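Local coordinates for putative phosphoglycolate phosphatase (Lactobacillus delbrueckii, PDB 2HI0), which probably acts as a phosphoglycolate phosphatase of the haloacid dehalogenase superfamily, hydrolysing the phosphate ester of 2-phosphoglycolate, at residues H104-T109 and Q141-E146; S50-A55 and V96-Y101; S24-A29 and E42-F47; Y4-F9 and K176-P181; F154-K159 and T171-K176. All coordinates share one frame; numbering follows the deposited sequence.

Contact 1: residues H104-T109 and Q141-E146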
# COMPACT_ATOMS: atom_id res chain seq x y z
N HIS A 104 10.56 9.79 -9.76
CA HIS A 104 11.63 8.85 -9.43
C HIS A 104 11.11 7.53 -8.86
O HIS A 104 11.74 6.95 -7.98
CB HIS A 104 12.60 9.50 -8.45
CG HIS A 104 13.28 10.72 -9.00
ND1 HIS A 104 12.72 11.99 -9.00
CD2 HIS A 104 14.52 10.86 -9.52
CE1 HIS A 104 13.59 12.84 -9.52
NE2 HIS A 104 14.67 12.18 -9.87
N CYS A 105 9.92 7.13 -9.25
CA CYS A 105 9.31 5.95 -8.63
C CYS A 105 9.64 4.65 -9.39
O CYS A 105 9.12 3.60 -9.02
CB CYS A 105 7.79 6.11 -8.49
SG CYS A 105 6.94 6.33 -10.04
N GLN A 106 10.51 4.69 -10.41
CA GLN A 106 10.79 3.50 -11.20
C GLN A 106 12.28 3.33 -11.46
O GLN A 106 12.71 3.04 -12.56
CB GLN A 106 10.00 3.57 -12.50
CG GLN A 106 9.67 2.22 -13.06
CD GLN A 106 9.25 2.32 -14.53
OE1 GLN A 106 8.55 3.27 -14.93
NE2 GLN A 106 9.71 1.36 -15.34
N ILE A 107 13.07 3.52 -10.43
CA ILE A 107 14.52 3.39 -10.54
C ILE A 107 14.86 1.99 -10.00
O ILE A 107 15.21 1.10 -10.78
CB ILE A 107 15.26 4.54 -9.76
CG1 ILE A 107 14.87 5.92 -10.29
CG2 ILE A 107 16.81 4.37 -9.80
CD1 ILE A 107 15.46 7.07 -9.52
N LYS A 108 14.73 1.76 -8.69
CA LYS A 108 14.91 0.43 -8.11
C LYS A 108 13.60 -0.41 -8.10
O LYS A 108 13.62 -1.63 -7.86
CB LYS A 108 15.41 0.56 -6.67
CG LYS A 108 16.74 1.29 -6.53
CD LYS A 108 17.81 0.68 -7.40
CE LYS A 108 19.22 1.12 -6.95
NZ LYS A 108 19.76 0.19 -5.91
N THR A 109 12.46 0.23 -8.39
CA THR A 109 11.17 -0.43 -8.23
C THR A 109 10.87 -1.40 -9.38
O THR A 109 10.93 -1.04 -10.53
CB THR A 109 10.00 0.58 -8.05
OG1 THR A 109 10.24 1.39 -6.89
CG2 THR A 109 8.68 -0.18 -7.90
N GLN A 141 -0.70 5.26 -11.37
CA GLN A 141 -0.99 5.19 -12.80
C GLN A 141 0.27 4.99 -13.66
O GLN A 141 0.27 4.15 -14.59
CB GLN A 141 -1.81 6.41 -13.25
CG GLN A 141 -3.18 6.59 -12.59
CD GLN A 141 -4.06 5.39 -12.71
OE1 GLN A 141 -4.04 4.65 -13.71
NE2 GLN A 141 -4.85 5.17 -11.68
N VAL A 142 1.35 5.70 -13.36
CA VAL A 142 2.61 5.54 -14.07
C VAL A 142 3.12 4.10 -13.93
O VAL A 142 3.56 3.47 -14.88
CB VAL A 142 3.72 6.51 -13.59
CG1 VAL A 142 5.07 6.13 -14.19
CG2 VAL A 142 3.42 7.90 -14.05
N LEU A 143 3.09 3.59 -12.72
CA LEU A 143 3.65 2.29 -12.45
C LEU A 143 2.86 1.15 -13.10
O LEU A 143 3.43 0.18 -13.62
CB LEU A 143 3.80 2.14 -10.93
CG LEU A 143 4.94 2.98 -10.30
CD1 LEU A 143 4.84 2.93 -8.79
CD2 LEU A 143 6.34 2.45 -10.80
N VAL A 144 1.54 1.27 -13.06
CA VAL A 144 0.70 0.24 -13.65
C VAL A 144 0.92 0.25 -15.15
O VAL A 144 1.04 -0.81 -15.77
CB VAL A 144 -0.79 0.43 -13.32
CG1 VAL A 144 -1.64 -0.41 -14.28
CG2 VAL A 144 -1.03 0.03 -11.88
N GLU A 145 0.99 1.44 -15.75
CA GLU A 145 1.14 1.55 -17.20
C GLU A 145 2.48 1.01 -17.67
O GLU A 145 2.55 0.38 -18.71
CB GLU A 145 0.99 3.01 -17.68
CG GLU A 145 1.27 3.25 -19.19
N GLU A 146 3.52 1.24 -16.88
CA GLU A 146 4.87 0.86 -17.28
C GLU A 146 5.18 -0.57 -16.94
O GLU A 146 5.82 -1.25 -17.76
CB GLU A 146 5.93 1.76 -16.65
CG GLU A 146 5.87 3.22 -17.15
CD GLU A 146 5.86 3.35 -18.69
OE1 GLU A 146 6.78 2.80 -19.36
OE2 GLU A 146 4.92 3.97 -19.23
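Gln106 OE1 rests against two carbons of Glu146, lying 3.5 Å from CB and 3.5 Å from CG. These are van der Waals approaches, with the two side chains crossing at about a right angle and the amide and carboxylate planes turned 28° apart. Gln106 can extend this far because its chain is straight beyond CG, which passes 4.0 Å from Leu143 CD2. Leu143 is the apolar centre of the contact. Its branched end comes nearer the loop than the direction of its first bond would suggest, and CD2 lies 3.5 Å from Cys105 O. The sulfur of Cys105 sits between its backbone N and carbonyl carbon (chi1 60°), a rotation that carries SG to 3.9 Å from Leu143 CG. With an alanine in place of Leu143, Cys105 SG and the aliphatic part of Gln106 would probably lose their apolar partner, and a gap would open between loop and helix. Around this buried pair the chemistry turns polar: Asp21 takes hydrogen bonds from Ile107 N and Thr109 OG1 at OD2 and from Lys108 N at OD1, which probably steadies the loop. Leu143 also rests on Met11, between the sodium ligands Asp10 and Asp12. The loop leads from helix 87-103 back to strand 110-111, and helix 137-147 lies beside the parallel sheet. Such a meeting is consistent with the hinge region between the helical cap and the Rossmann-like domain of haloacid dehalogenase-type hydrolases.

Contact 2: residues S50-A55 and V96-Y101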
# COMPACT_ATOMS: atom_id res chain seq x y z
N SER A 50 -0.46 4.15 5.18
CA SER A 50 -1.61 4.98 5.49
C SER A 50 -1.63 6.30 4.72
O SER A 50 -2.26 7.26 5.16
CB SER A 50 -1.68 5.25 7.00
OG SER A 50 -1.97 4.07 7.73
N GLY A 51 -0.91 6.31 3.61
CA GLY A 51 -0.81 7.50 2.77
C GLY A 51 0.35 8.40 3.12
O GLY A 51 0.97 8.28 4.21
N VAL A 52 0.60 9.33 2.23
CA VAL A 52 1.79 10.15 2.36
C VAL A 52 1.76 11.15 3.51
O VAL A 52 2.78 11.45 4.06
CB VAL A 52 2.14 10.91 1.04
CG1 VAL A 52 2.52 9.91 -0.04
CG2 VAL A 52 1.04 11.85 0.61
N VAL A 53 0.60 11.65 3.86
CA VAL A 53 0.48 12.59 5.02
C VAL A 53 0.87 11.87 6.31
O VAL A 53 1.69 12.36 7.08
CB VAL A 53 -0.95 13.22 5.11
CG1 VAL A 53 -1.13 14.01 6.41
CG2 VAL A 53 -1.25 14.10 3.88
N VAL A 54 0.28 10.69 6.53
CA VAL A 54 0.66 9.91 7.72
C VAL A 54 2.13 9.48 7.68
O VAL A 54 2.79 9.47 8.69
CB VAL A 54 -0.30 8.69 7.95
CG1 VAL A 54 0.25 7.78 9.01
CG2 VAL A 54 -1.75 9.17 8.28
N ALA A 55 2.61 9.13 6.50
CA ALA A 55 4.01 8.68 6.33
C ALA A 55 4.98 9.81 6.75
O ALA A 55 5.95 9.57 7.50
CB ALA A 55 4.28 8.24 4.86
N VAL A 96 7.80 18.90 -1.75
CA VAL A 96 8.98 18.35 -2.41
C VAL A 96 8.81 16.86 -2.69
O VAL A 96 9.05 16.41 -3.79
CB VAL A 96 10.26 18.57 -1.55
CG1 VAL A 96 11.52 17.97 -2.25
CG2 VAL A 96 10.39 20.09 -1.20
N PHE A 97 8.38 16.11 -1.69
CA PHE A 97 8.30 14.65 -1.83
C PHE A 97 7.37 14.13 -2.95
O PHE A 97 7.73 13.20 -3.71
CB PHE A 97 7.82 14.03 -0.53
CG PHE A 97 7.67 12.53 -0.60
CD1 PHE A 97 8.78 11.68 -0.48
CD2 PHE A 97 6.43 11.97 -0.77
CE1 PHE A 97 8.62 10.31 -0.58
CE2 PHE A 97 6.30 10.60 -0.89
CZ PHE A 97 7.39 9.77 -0.78
N LYS A 98 6.16 14.69 -3.03
CA LYS A 98 5.18 14.13 -3.98
C LYS A 98 5.67 14.18 -5.44
O LYS A 98 5.73 13.17 -6.13
CB LYS A 98 3.82 14.80 -3.79
CG LYS A 98 3.18 14.38 -2.47
CD LYS A 98 1.70 14.75 -2.35
CE LYS A 98 0.88 14.34 -3.58
NZ LYS A 98 -0.59 14.30 -3.30
N PRO A 99 6.06 15.34 -5.92
CA PRO A 99 6.56 15.39 -7.30
C PRO A 99 7.89 14.66 -7.49
O PRO A 99 8.09 13.96 -8.52
CB PRO A 99 6.74 16.88 -7.57
CG PRO A 99 6.77 17.51 -6.24
CD PRO A 99 6.00 16.68 -5.29
N TYR A 100 8.76 14.74 -6.49
CA TYR A 100 10.04 14.03 -6.62
C TYR A 100 9.81 12.53 -6.75
O TYR A 100 10.33 11.89 -7.67
CB TYR A 100 10.95 14.32 -5.46
CG TYR A 100 12.31 13.71 -5.68
CD1 TYR A 100 13.29 14.43 -6.36
CD2 TYR A 100 12.61 12.40 -5.25
CE1 TYR A 100 14.56 13.87 -6.58
CE2 TYR A 100 13.85 11.84 -5.46
CZ TYR A 100 14.82 12.57 -6.13
OH TYR A 100 16.08 11.99 -6.33
N TYR A 101 9.03 11.98 -5.83
CA TYR A 101 8.70 10.57 -5.89
C TYR A 101 8.04 10.16 -7.24
O TYR A 101 8.45 9.17 -7.87
CB TYR A 101 7.85 10.15 -4.69
CG TYR A 101 7.52 8.68 -4.79
CD1 TYR A 101 8.51 7.73 -4.68
CD2 TYR A 101 6.25 8.26 -5.00
CE1 TYR A 101 8.22 6.38 -4.78
CE2 TYR A 101 5.94 6.93 -5.11
CZ TYR A 101 6.93 5.98 -5.01
OH TYR A 101 6.60 4.65 -5.15
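Two rotations bring Val52 and Phe97 together: Val52 carries CG1 anti to its carbonyl carbon (chi1 -66°), and Phe97 carries its ring trans to the backbone N (chi1 178°). The valine methyl CG1 then reaches 3.9 Å from Phe97 CE2. It lies at the edge of the ring and near the ring plane, so this is a side-on apolar contact and the methyl does not sit over the pi face. One face of the same ring is instead covered from within its own helix by Tyr101 CB, 4.0 Å above the plane and displaced toward the rim. The second methyl of Val52, CG2, meets the aliphatic part of Lys98, 4.2 Å from CD. The lysine crosses the valine at about a right angle. Both partners stand at special points of their helices. Val52 directly follows the N-cap position at Gly51, whose carbonyl receives Ala55 N at 2.9 Å, and Phe97 comes shortly before Pro99, where the missing amide hydrogen coincides with a kink. The fit therefore joins the first turn of helix 52-63 to a bent part of helix 87-103, inside what is probably the helical cap of a haloacid dehalogenase-type hydrolase. Further out, Val52 also touches Leu94 of the long helix and the loop residue Pro136, Phe97 packs on Ala25 and Ala29 of helix 19-32, and Lys98 reaches Glu138 of helix 137-147.

Contact 3: residues S24-A29 and E42-F47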
# COMPACT_ATOMS: atom_id res chain seq x y z
N SER A 24 14.74 6.70 -0.87
CA SER A 24 15.52 7.72 -1.57
C SER A 24 14.74 9.04 -1.68
O SER A 24 15.29 10.12 -1.46
CB SER A 24 15.90 7.19 -2.96
OG SER A 24 16.72 8.14 -3.61
N ALA A 25 13.47 8.96 -2.07
CA ALA A 25 12.64 10.14 -2.25
C ALA A 25 12.36 10.83 -0.91
O ALA A 25 12.37 12.06 -0.82
CB ALA A 25 11.35 9.79 -2.97
N LEU A 26 12.09 10.06 0.15
CA LEU A 26 11.85 10.63 1.48
C LEU A 26 13.10 11.36 1.97
O LEU A 26 13.02 12.47 2.48
CB LEU A 26 11.37 9.62 2.57
CG LEU A 26 10.70 10.20 3.84
CD1 LEU A 26 9.44 10.98 3.48
CD2 LEU A 26 10.39 9.03 4.79
N ASN A 27 14.25 10.72 1.86
CA ASN A 27 15.49 11.33 2.28
C ASN A 27 15.82 12.59 1.49
O ASN A 27 16.23 13.60 2.06
CB ASN A 27 16.66 10.36 2.23
CG ASN A 27 16.66 9.36 3.38
OD1 ASN A 27 16.22 9.67 4.49
ND2 ASN A 27 17.15 8.15 3.12
N TYR A 28 15.57 12.56 0.17
CA TYR A 28 15.70 13.77 -0.67
C TYR A 28 14.86 14.95 -0.16
O TYR A 28 15.35 16.06 -0.00
CB TYR A 28 15.36 13.46 -2.13
CG TYR A 28 15.47 14.68 -3.05
CD1 TYR A 28 16.69 15.01 -3.65
CD2 TYR A 28 14.38 15.45 -3.32
CE1 TYR A 28 16.78 16.11 -4.46
CE2 TYR A 28 14.47 16.57 -4.11
CZ TYR A 28 15.68 16.89 -4.70
OH TYR A 28 15.79 17.97 -5.53
N ALA A 29 13.56 14.68 0.07
CA ALA A 29 12.58 15.68 0.52
C ALA A 29 12.97 16.27 1.88
O ALA A 29 12.88 17.48 2.14
CB ALA A 29 11.19 15.02 0.61
N GLU A 42 14.12 -0.03 6.27
CA GLU A 42 13.31 -0.55 7.37
C GLU A 42 12.49 0.57 8.02
O GLU A 42 11.36 0.33 8.48
CB GLU A 42 14.16 -1.26 8.44
CG GLU A 42 14.74 -2.62 8.03
CD GLU A 42 13.72 -3.63 7.46
OE1 GLU A 42 12.94 -4.20 8.26
OE2 GLU A 42 13.71 -3.88 6.22
N ASP A 43 13.03 1.79 8.07
CA ASP A 43 12.29 2.93 8.61
C ASP A 43 11.07 3.16 7.70
O ASP A 43 9.93 3.35 8.16
CB ASP A 43 13.15 4.20 8.64
CG ASP A 43 14.26 4.17 9.69
OD1 ASP A 43 14.09 3.54 10.76
OD2 ASP A 43 15.28 4.84 9.42
N ILE A 44 11.33 3.17 6.40
CA ILE A 44 10.25 3.45 5.45
C ILE A 44 9.10 2.44 5.56
O ILE A 44 7.94 2.80 5.37
CB ILE A 44 10.81 3.56 3.97
CG1 ILE A 44 11.07 5.02 3.61
CG2 ILE A 44 9.90 2.90 2.96
CD1 ILE A 44 12.18 5.67 4.44
N LYS A 45 9.42 1.18 5.83
CA LYS A 45 8.39 0.15 6.03
C LYS A 45 7.49 0.41 7.23
O LYS A 45 6.35 -0.07 7.28
CB LYS A 45 9.05 -1.22 6.13
CG LYS A 45 9.74 -1.67 4.85
CD LYS A 45 10.45 -2.98 5.02
CE LYS A 45 10.90 -3.51 3.68
NZ LYS A 45 11.85 -4.67 3.84
N ASN A 46 8.00 1.22 8.16
CA ASN A 46 7.21 1.70 9.32
C ASN A 46 6.46 3.00 9.03
O ASN A 46 5.52 3.38 9.75
CB ASN A 46 8.10 1.92 10.54
CG ASN A 46 8.51 0.64 11.21
OD1 ASN A 46 7.84 0.17 12.15
ND2 ASN A 46 9.59 0.06 10.72
N PHE A 47 6.87 3.74 8.01
CA PHE A 47 6.19 5.01 7.73
C PHE A 47 5.01 4.90 6.79
O PHE A 47 4.00 5.52 6.99
CB PHE A 47 7.15 6.05 7.18
CG PHE A 47 8.38 6.33 8.04
CD1 PHE A 47 8.37 6.14 9.42
CD2 PHE A 47 9.53 6.85 7.43
CE1 PHE A 47 9.51 6.40 10.16
CE2 PHE A 47 10.63 7.13 8.15
CZ PHE A 47 10.62 6.91 9.53
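A single methyl, Leu26 CD2, makes the whole first shell between helices 19-32 and 41-47, both probably of the helical cap. It lies 3.5 Å from Phe47 CD2 and 3.8 Å from Ile44 CD1, wedged between two residues that stand one turn apart on the shorter helix. Against Phe47 it approaches the ring edge close to the ring plane, the side chains crossing at about a right angle; against Ile44 they slide past each other in opposite directions. With CG trans to the backbone N (chi1 -162°), the branched end of Leu26 reaches helix 41-47, and CD2 is the methyl that touches. Behind the ring, the carbonyl oxygen of Asp43 stands 3.3 Å above the centre of one Phe47 face, so the helix itself backs the phenylalanine. Phe39, in the preceding loop, packs edge-to-face with Phe47 and also touches Leu26 and Ile44. Polar bonds brace the helix: Asn46 ND2 donates to Glu42 O at 2.9 Å with an N-H...O angle of 150°, and Asp43 forms a salt bridge to Arg68 while its other oxygen accepts Thr40 N. The three touching residues are all buried and meet only through carbon atoms. This chemistry is consistent with shape fit and burial of apolar surface holding these segments together, while the directional bonds named here lie within helix 41-47 or tie it to its surroundings.

Contact 4: residues Y4-F9 and K176-P181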
# COMPACT_ATOMS: atom_id res chain seq x y z
N TYR A 4 -13.20 -16.60 -5.93
CA TYR A 4 -13.22 -15.17 -6.09
C TYR A 4 -13.22 -14.86 -7.58
O TYR A 4 -12.39 -15.38 -8.35
CB TYR A 4 -12.03 -14.50 -5.40
CG TYR A 4 -11.93 -14.79 -3.93
CD1 TYR A 4 -12.94 -14.39 -3.04
CD2 TYR A 4 -10.85 -15.51 -3.41
CE1 TYR A 4 -12.82 -14.65 -1.67
CE2 TYR A 4 -10.77 -15.81 -2.06
CZ TYR A 4 -11.77 -15.39 -1.20
OH TYR A 4 -11.69 -15.67 0.16
N LYS A 5 -14.16 -14.01 -7.99
CA LYS A 5 -14.22 -13.50 -9.36
C LYS A 5 -13.37 -12.21 -9.53
O LYS A 5 -13.11 -11.80 -10.65
CB LYS A 5 -15.68 -13.23 -9.73
CG LYS A 5 -16.52 -14.49 -9.75
CD LYS A 5 -17.96 -14.15 -10.10
CE LYS A 5 -18.93 -15.31 -9.89
NZ LYS A 5 -20.32 -14.72 -9.87
N ALA A 6 -12.97 -11.58 -8.43
CA ALA A 6 -12.12 -10.38 -8.49
C ALA A 6 -11.07 -10.43 -7.40
O ALA A 6 -11.37 -10.80 -6.29
CB ALA A 6 -12.95 -9.09 -8.39
N ALA A 7 -9.83 -10.04 -7.74
CA ALA A 7 -8.72 -9.96 -6.77
C ALA A 7 -8.23 -8.53 -6.85
O ALA A 7 -7.86 -8.05 -7.91
CB ALA A 7 -7.56 -10.96 -7.10
N ILE A 8 -8.30 -7.86 -5.70
CA ILE A 8 -7.99 -6.44 -5.56
C ILE A 8 -6.73 -6.36 -4.70
O ILE A 8 -6.73 -6.82 -3.55
CB ILE A 8 -9.15 -5.69 -4.88
CG1 ILE A 8 -10.45 -5.92 -5.62
CG2 ILE A 8 -8.84 -4.19 -4.83
CD1 ILE A 8 -11.67 -5.34 -4.81
N PHE A 9 -5.66 -5.81 -5.29
CA PHE A 9 -4.33 -5.80 -4.68
C PHE A 9 -3.95 -4.38 -4.22
O PHE A 9 -4.17 -3.38 -4.92
CB PHE A 9 -3.25 -6.20 -5.67
CG PHE A 9 -3.39 -7.60 -6.20
CD1 PHE A 9 -4.28 -7.89 -7.21
CD2 PHE A 9 -2.67 -8.62 -5.64
CE1 PHE A 9 -4.40 -9.17 -7.69
CE2 PHE A 9 -2.79 -9.92 -6.14
CZ PHE A 9 -3.66 -10.17 -7.14
N LYS A 176 -17.71 -1.10 -8.02
CA LYS A 176 -18.63 -0.52 -8.98
C LYS A 176 -18.16 -0.81 -10.41
O LYS A 176 -18.94 -1.35 -11.21
CB LYS A 176 -18.78 0.95 -8.65
CG LYS A 176 -19.55 1.84 -9.53
CD LYS A 176 -19.71 3.18 -8.70
CE LYS A 176 -19.22 4.42 -9.43
NZ LYS A 176 -18.98 5.60 -8.52
N VAL A 177 -16.88 -0.57 -10.70
CA VAL A 177 -16.40 -0.76 -12.06
C VAL A 177 -16.37 -2.28 -12.44
O VAL A 177 -16.73 -2.66 -13.54
CB VAL A 177 -15.01 -0.13 -12.23
CG1 VAL A 177 -14.34 -0.53 -13.61
CG2 VAL A 177 -15.14 1.38 -12.10
N LEU A 178 -15.87 -3.11 -11.53
CA LEU A 178 -15.71 -4.53 -11.82
C LEU A 178 -17.07 -5.21 -11.92
O LEU A 178 -17.21 -6.17 -12.65
CB LEU A 178 -14.89 -5.29 -10.76
CG LEU A 178 -13.42 -4.86 -10.68
CD1 LEU A 178 -12.59 -5.79 -9.76
CD2 LEU A 178 -12.75 -4.76 -12.02
N GLY A 179 -18.06 -4.74 -11.18
CA GLY A 179 -19.38 -5.35 -11.23
C GLY A 179 -19.52 -6.71 -10.54
O GLY A 179 -20.47 -7.45 -10.79
N VAL A 180 -18.58 -7.01 -9.63
CA VAL A 180 -18.55 -8.29 -8.91
C VAL A 180 -19.09 -8.10 -7.50
O VAL A 180 -18.77 -7.10 -6.84
CB VAL A 180 -17.07 -8.86 -8.87
CG1 VAL A 180 -17.02 -10.14 -8.11
CG2 VAL A 180 -16.59 -9.05 -10.27
N PRO A 181 -19.96 -9.03 -7.03
CA PRO A 181 -20.45 -8.93 -5.67
C PRO A 181 -19.30 -8.99 -4.67
O PRO A 181 -18.29 -9.70 -4.89
CB PRO A 181 -21.38 -10.15 -5.53
CG PRO A 181 -21.78 -10.49 -6.94
CD PRO A 181 -20.55 -10.17 -7.75
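Leu178, in the last turn of helix 169-178, is the first residue of segment 176-181 to touch the strand: its CD1 comes 3.6 Å from Ala6 CB. With CG anti to its own carbonyl carbon (chi1 -66°), the leucine directs this methyl at the small side chain, and its backbone oxygen accepts a hydrogen bond from Lys128 NZ beside the contact. Gly179 then leaves helical geometry with a positive phi of 74°, which ends the helix and turns the chain toward the sheet. Val180 follows and straddles two neighbouring residues of segment 4-9. Its CG1 meets Lys5 CB at 3.7 Å, while CG2 lies 4.1 Å and CB 4.2 Å from Ala6 CB. Ala6 CB is thus met by both Leu178 and Val180, from directions roughly at right angles, and its single methyl fits the closeness of the backbones, whose nearest CA atoms, those of Ala6 and Val180, are 6.8 Å apart. Lys5 contributes its CB here, at the exposed margin of the contact. In the fold, strand 6-9 is an inner strand of the Rossmann-like parallel sheet, with backbone hydrogen bonds from this segment to Lys128 and to Lys184 and Val186. Helix 169-178 is the helix of a beta-alpha-beta crossover from edge strand 154-158 to strand 185-189, and Ala6 points toward it. Ala7 points away, and Phe9 packs against helix 115-124.

Contact 5: residues F154-K159 and T171-K176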
# COMPACT_ATOMS: atom_id res chain seq x y z
N PHE A 154 -8.84 -2.21 -13.37
CA PHE A 154 -9.06 -1.02 -12.59
C PHE A 154 -7.81 -0.75 -11.76
O PHE A 154 -7.25 -1.66 -11.19
CB PHE A 154 -10.27 -1.21 -11.66
CG PHE A 154 -10.58 0.01 -10.79
CD1 PHE A 154 -11.40 1.02 -11.27
CD2 PHE A 154 -10.07 0.13 -9.51
CE1 PHE A 154 -11.69 2.11 -10.48
CE2 PHE A 154 -10.36 1.21 -8.74
CZ PHE A 154 -11.17 2.21 -9.23
N ALA A 155 -7.41 0.51 -11.68
CA ALA A 155 -6.28 0.90 -10.85
C ALA A 155 -6.55 2.29 -10.32
O ALA A 155 -6.97 3.18 -11.07
CB ALA A 155 -4.94 0.85 -11.62
N LEU A 156 -6.41 2.44 -9.01
CA LEU A 156 -6.64 3.73 -8.36
C LEU A 156 -5.69 3.91 -7.17
O LEU A 156 -5.57 3.02 -6.32
CB LEU A 156 -8.07 3.79 -7.85
CG LEU A 156 -8.49 5.11 -7.16
CD1 LEU A 156 -8.42 6.29 -8.14
CD2 LEU A 156 -9.91 4.90 -6.56
N GLY A 157 -5.06 5.09 -7.09
CA GLY A 157 -4.37 5.53 -5.91
C GLY A 157 -5.06 6.70 -5.21
O GLY A 157 -6.10 7.14 -5.63
N GLU A 158 -4.45 7.20 -4.15
CA GLU A 158 -5.00 8.23 -3.33
C GLU A 158 -5.06 9.57 -4.08
O GLU A 158 -4.13 9.95 -4.82
CB GLU A 158 -4.19 8.33 -2.03
CG GLU A 158 -4.65 9.40 -1.05
CD GLU A 158 -3.99 10.76 -1.28
OE1 GLU A 158 -2.73 10.82 -1.51
OE2 GLU A 158 -4.75 11.77 -1.22
N LYS A 159 -6.17 10.28 -3.87
CA LYS A 159 -6.44 11.57 -4.50
C LYS A 159 -7.03 12.46 -3.43
O LYS A 159 -7.86 12.02 -2.64
CB LYS A 159 -7.49 11.45 -5.61
CG LYS A 159 -7.01 10.64 -6.81
CD LYS A 159 -7.85 10.83 -8.06
CE LYS A 159 -9.01 9.90 -8.15
NZ LYS A 159 -9.40 9.65 -9.60
N THR A 171 -12.19 1.35 -2.67
CA THR A 171 -12.54 -0.04 -3.02
C THR A 171 -13.99 -0.12 -3.54
O THR A 171 -14.29 -0.95 -4.40
CB THR A 171 -12.27 -0.99 -1.83
OG1 THR A 171 -10.85 -0.97 -1.57
CG2 THR A 171 -12.75 -2.44 -2.13
N SER A 172 -14.88 0.76 -3.06
CA SER A 172 -16.25 0.80 -3.57
C SER A 172 -16.25 1.30 -5.04
O SER A 172 -17.04 0.81 -5.85
CB SER A 172 -17.15 1.68 -2.73
OG SER A 172 -17.39 1.10 -1.46
N GLU A 173 -15.36 2.25 -5.37
CA GLU A 173 -15.11 2.70 -6.77
C GLU A 173 -14.67 1.53 -7.69
O GLU A 173 -15.05 1.46 -8.86
CB GLU A 173 -14.02 3.78 -6.87
CG GLU A 173 -14.40 5.22 -6.45
CD GLU A 173 -15.60 5.75 -7.18
OE1 GLU A 173 -15.58 5.76 -8.44
OE2 GLU A 173 -16.58 6.14 -6.51
N CYS A 174 -13.80 0.68 -7.15
CA CYS A 174 -13.36 -0.54 -7.82
C CYS A 174 -14.51 -1.57 -8.03
O CYS A 174 -14.72 -2.08 -9.13
CB CYS A 174 -12.22 -1.12 -7.03
SG CYS A 174 -11.61 -2.64 -7.72
N VAL A 175 -15.20 -1.88 -6.94
CA VAL A 175 -16.34 -2.80 -6.93
C VAL A 175 -17.39 -2.39 -7.97
O VAL A 175 -17.89 -3.25 -8.71
CB VAL A 175 -16.91 -2.93 -5.47
CG1 VAL A 175 -18.36 -3.41 -5.45
CG2 VAL A 175 -15.96 -3.83 -4.66
N LYS A 176 -17.71 -1.10 -8.02
CA LYS A 176 -18.63 -0.52 -8.98
C LYS A 176 -18.16 -0.81 -10.41
O LYS A 176 -18.94 -1.35 -11.21
CB LYS A 176 -18.78 0.95 -8.65
CG LYS A 176 -19.55 1.84 -9.53
CD LYS A 176 -19.71 3.18 -8.70
CE LYS A 176 -19.22 4.42 -9.43
NZ LYS A 176 -18.98 5.60 -8.52
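Strand 154-158 and the helical segment 171-176 run nearly antiparallel, at 165° between their N-to-C directions, with their axes 9.0 Å apart at closest approach. Phe154 reaches across this separation. Its ring is trans to the backbone N and lies against the helix at Cys174, whose CA sits over one face, 3.7 Å from the ring centroid and 15° off the normal. That is a CH-pi contact made by the helix backbone. Cys174 CB lies 3.4 Å from Phe154 CE2. The cysteine sulfur makes a sulfur-aromatic contact too, but an oblique one: SG is 4.5 Å from the centroid and 44° off the normal. One residue earlier on the helix, Glu173 CB is met by Phe154 CZ at 4.0 Å. Leu156, two residues along the strand and on the same side, adds a looser apolar touch, its CD2 standing 4.3 Å from Glu173 CB. Replacing Phe154 by an alanine is likely to leave Cys174 CA, CB and SG without their aromatic cover and to open a gap between strand and helix. The two elements form the first part of a beta-alpha-beta crossover leading to strand 185-189. The strand, outermost on this side of the parallel sheet, pairs with strand 128-133, whose Ala130 touches both Phe154 and Cys174. On the other side Ala155 packs on Val144, so that the edge strand lies between helix 137-147 and helix 169-178.

Contacts 2 and 3 probably belong to the helical cap; their centres are about 10 Å apart, and they touch through Tyr28 with Tyr100 and Phe97 with helix 19-32. Contacts 4 and 5, also about 10 Å apart between centres, use helix 169-178 against the parallel sheet, at an inner strand and at its edge; their ranges overlap at Lys176, which touches neither partner segment. Contact 1 lies between cap and core, linked to contact 5 by a probable hydrogen bond from Gln141 NE2 to Ala155 O. Contacts 2, 3 and 4 are buried and rely on methyl, ring-edge and alanine packing. Contacts 1 and 5 are only partly buried: contact 5 uses an aromatic face, contact 1 a leucine with an exposed polar margin.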